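Local structure of bacteriocin (Pseudomonas syringae pv. tomato, 4FZL) at residues M132-S137 with S144-N149. The protein probably kills competing bacteria by degrading lipid II, the peptidoglycan precursor, as a phosphatase of the colicin M family, and binds calcium. Residues are numbered along the deposited sequence; the frame is centred on the assembly and turned at random.
Sequences MNVIQS and SSLDVN. With EDO (1,2-ethanediol), chain G.
Val134 and Leu146 make the closest approach of this contact between a short helix and a β-strand: CG1 of Val134 lies 3.5 Å from CD1 of Leu146, the two side chains meeting at a slant. With CG1 anti to the backbone N (chi1 177°), Val134 reaches out from the last turn of the helix towards the strand, and the same methyl also meets CG1 of Val148 at 3.8 Å in one of that residue's two conformers, these two side chains running past each other in opposite directions. One branch of the valine is thus shared by two residues on the same face of the strand. Leu146 in turn divides its methyls between two successive residues of the helix, since its CD2 approaches CG1 of Ile135, again at a slant, at 4.0 Å. Ile135 and Leu146 are buried on the inner side, whereas Val134 and Val148 lie towards the partly exposed side. There an ethanediol, probably from the crystallisation liquor, settles beside the strand; its O2 accepts a hydrogen bond from the backbone N of Asp147 (2.9 Å, 155°). Asp147 itself turns away from the helix, and its carboxylate forms a salt bridge with Arg171. As the chain leaves the helix, Val134 O accepts bonds from both N and OG of Ser137, the latter at 2.7 Å, and a further one from Arg139, whose guanidinium also bonds Ser145 O and so ties the helix end to the strand. Helix 129-135 packs against one face of a mixed sheet, at the antiparallel pair of strands 142-153 and 167-178, while strand 184-197 extends the apolar layer, Trp184 touching Ile135 and Phe186 touching Leu146.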
ATOM      1  N   MET A 132      -4.012  25.852  -6.688  1.00 32.95           N
ATOM      2  CA  MET A 132      -3.430  27.203  -6.698  1.00 32.15           C
ATOM      3  C   MET A 132      -4.434  28.259  -7.207  1.00 39.66           C
ATOM      4  O   MET A 132      -4.441  29.384  -6.691  1.00 39.71           O
ATOM      5  CB  MET A 132      -2.129  27.241  -7.474  1.00 43.28           C
ATOM      6  CG  MET A 132      -1.042  26.526  -6.711  1.00 40.01           C
ATOM      7  SD  MET A 132      -0.541  27.349  -5.176  1.00 43.31           S
ATOM      8  CE  MET A 132       0.345  28.788  -5.820  1.00 52.68           C
ATOM      9  N   ASN A 133      -5.276  27.897  -8.189  1.00 40.76           N
ATOM     10  CA  ASN A 133      -6.373  28.746  -8.681  1.00 44.48           C
ATOM     11  C   ASN A 133      -7.330  29.141  -7.542  1.00 33.36           C
ATOM     12  O   ASN A 133      -7.820  30.268  -7.496  1.00 40.63           O
ATOM     13  CB  ASN A 133      -7.242  28.022  -9.741  1.00 47.53           C
ATOM     14  CG  ASN A 133      -6.714  28.159 -11.144  1.00 57.24           C
ATOM     15  OD1 ASN A 133      -5.592  28.661 -11.351  1.00 56.65           O
ATOM     16  ND2 ASN A 133      -7.506  27.692 -12.133  1.00 61.49           N
ATOM     17  N   VAL A 134      -7.630  28.188  -6.651  1.00 33.83           N
ATOM     18  CA  VAL A 134      -8.582  28.460  -5.546  1.00 37.71           C
ATOM     19  C   VAL A 134      -7.944  29.315  -4.461  1.00 39.49           C
ATOM     20  O   VAL A 134      -8.580  30.255  -3.935  1.00 42.47           O
ATOM     21  CB  VAL A 134      -9.128  27.169  -4.938  1.00 35.85           C
ATOM     22  CG1 VAL A 134     -10.054  27.435  -3.744  1.00 34.66           C
ATOM     23  CG2 VAL A 134      -9.870  26.415  -6.013  1.00 32.51           C
ATOM     24  N   ILE A 135      -6.723  28.941  -4.115  1.00 31.19           N
ATOM     25  CA  ILE A 135      -5.783  29.754  -3.247  1.00 37.42           C
ATOM     26  C   ILE A 135      -5.801  31.215  -3.642  1.00 42.25           C
ATOM     27  O   ILE A 135      -6.011  32.132  -2.807  1.00 48.56           O
ATOM     28  CB  ILE A 135      -4.399  29.186  -3.010  1.00 35.57           C
ATOM     29  CG1 ILE A 135      -4.545  27.843  -2.274  1.00 35.88           C
ATOM     30  CG2 ILE A 135      -3.621  30.068  -2.066  1.00 41.14           C
ATOM     31  CD1 ILE A 135      -3.247  27.124  -2.141  1.00 37.77           C
ATOM     32  N   GLN A 136      -5.603  31.432  -4.927  1.00 40.54           N
ATOM     33  CA  GLN A 136      -5.458  32.776  -5.466  1.00 52.95           C
ATOM     34  C   GLN A 136      -6.761  33.311  -6.088  1.00 49.40           C
ATOM     35  O   GLN A 136      -6.737  34.165  -6.957  1.00 55.47           O
ATOM     36  CB  GLN A 136      -4.286  32.766  -6.441  1.00 50.99           C
ATOM     37  CG  GLN A 136      -3.067  32.131  -5.780  1.00 52.80           C
ATOM     38  CD  GLN A 136      -1.793  32.184  -6.601  1.00 65.77           C
ATOM     39  OE1 GLN A 136      -0.710  32.481  -6.061  1.00 67.07           O
ATOM     40  NE2 GLN A 136      -1.900  31.882  -7.905  1.00 75.03           N
ATOM     41  N   SER A 137      -7.899  32.833  -5.586  1.00 46.61           N
ATOM     42  CA  SER A 137      -9.196  33.427  -5.903  1.00 50.57           C
ATOM     43  C   SER A 137      -9.524  34.591  -4.937  1.00 51.58           C
ATOM     44  O   SER A 137      -8.715  34.908  -4.022  1.00 56.04           O
ATOM     45  CB  SER A 137     -10.304  32.352  -5.922  1.00 64.53           C
ATOM     46  OG  SER A 137     -10.630  31.875  -4.626  1.00 62.91           O
ATOM     47  N   SER A 144      -8.729  33.580   5.830  1.00 41.30           N
ATOM     48  CA  SER A 144      -9.883  32.942   5.210  1.00 39.18           C
ATOM     49  C   SER A 144      -9.652  31.447   5.095  1.00 31.96           C
ATOM     50  O   SER A 144      -8.546  30.975   5.239  1.00 37.83           O
ATOM     51  CB  SER A 144     -10.194  33.502   3.810  1.00 46.41           C
ATOM     52  OG  SER A 144      -9.066  33.397   2.970  1.00 44.31           O
ATOM     53  N   SER A 145     -10.687  30.730   4.722  1.00 41.09           N
ATOM     54  CA  SER A 145     -10.674  29.293   4.773  1.00 29.71           C
ATOM     55  C   SER A 145     -10.524  28.663   3.369  1.00 25.18           C
ATOM     56  O   SER A 145     -10.971  29.257   2.342  1.00 27.89           O
ATOM     57  CB  SER A 145     -11.969  28.870   5.451  1.00 43.51           C
ATOM     58  OG  SER A 145     -13.008  28.848   4.508  1.00 56.60           O
ATOM     59  N   LEU A 146      -9.938  27.469   3.337  1.00 28.49           N
ATOM     60  CA  LEU A 146      -9.762  26.694   2.075  1.00 25.24           C
ATOM     61  C   LEU A 146     -10.156  25.245   2.387  1.00 24.23           C
ATOM     62  O   LEU A 146      -9.702  24.687   3.378  1.00 23.79           O
ATOM     63  CB  LEU A 146      -8.303  26.676   1.685  1.00 23.60           C
ATOM     64  CG  LEU A 146      -7.921  25.854   0.440  1.00 28.79           C
ATOM     65  CD1 LEU A 146      -8.339  26.712  -0.723  1.00 30.07           C
ATOM     66  CD2 LEU A 146      -6.464  25.562   0.338  1.00 36.06           C
ATOM     67  N   ASP A 147     -10.925  24.609   1.522  1.00 22.58           N
ATOM     68  CA  ASP A 147     -11.258  23.215   1.716  1.00 19.98           C
ATOM     69  C   ASP A 147     -11.574  22.680   0.343  1.00 18.55           C
ATOM     70  O   ASP A 147     -12.725  22.775  -0.085  1.00 20.95           O
ATOM     71  CB  ASP A 147     -12.400  23.086   2.739  1.00 22.89           C
ATOM     72  CG  ASP A 147     -12.574  21.697   3.345  1.00 27.97           C
ATOM     73  OD1 ASP A 147     -11.897  20.763   2.840  1.00 24.11           O
ATOM     74  OD2 ASP A 147     -13.359  21.514   4.367  1.00 31.54           O
ATOM     75  N   VAL A 148     -10.607  22.084  -0.331  0.50 20.69           N
ATOM     76  CA  VAL A 148     -10.838  21.607  -1.661  0.50 19.96           C
ATOM     77  C   VAL A 148     -10.226  20.235  -1.855  0.50 19.56           C
ATOM     78  O   VAL A 148      -9.339  19.820  -1.106  0.50 22.51           O
ATOM     79  CB  VAL A 148     -10.256  22.595  -2.677  0.50 26.62           C
ATOM     80  CG1 VAL A 148     -10.925  23.956  -2.508  0.50 31.31           C
ATOM     81  CG2 VAL A 148      -8.743  22.689  -2.499  0.50 22.47           C
ATOM     82  N   ASN A 149     -10.706  19.536  -2.860  1.00 18.69           N
ATOM     83  CA  ASN A 149     -10.235  18.186  -3.126  1.00 19.80           C
ATOM     84  C   ASN A 149      -9.618  18.118  -4.522  1.00 20.23           C
ATOM     85  O   ASN A 149      -9.918  18.948  -5.401  1.00 25.58           O
ATOM     86  CB  ASN A 149     -11.401  17.243  -3.103  1.00 18.98           C
ATOM     87  CG  ASN A 149     -12.297  17.402  -1.904  1.00 17.03           C
ATOM     88  OD1 ASN A 149     -13.606  17.621  -2.071  1.00 22.65           O
ATOM     89  ND2 ASN A 149     -11.724  17.402  -0.765  1.00 17.13           N
TER
HETATM   90  C1  EDO G 305     -14.803  26.223   0.063  1.00 33.98           C
HETATM   91  O1  EDO G 305     -14.830  25.816   1.447  1.00 34.13           O
HETATM   92  C2  EDO G 305     -13.576  25.845  -0.735  1.00 30.84           C
HETATM   93  O2  EDO G 305     -12.405  26.394  -0.194  1.00 29.44           O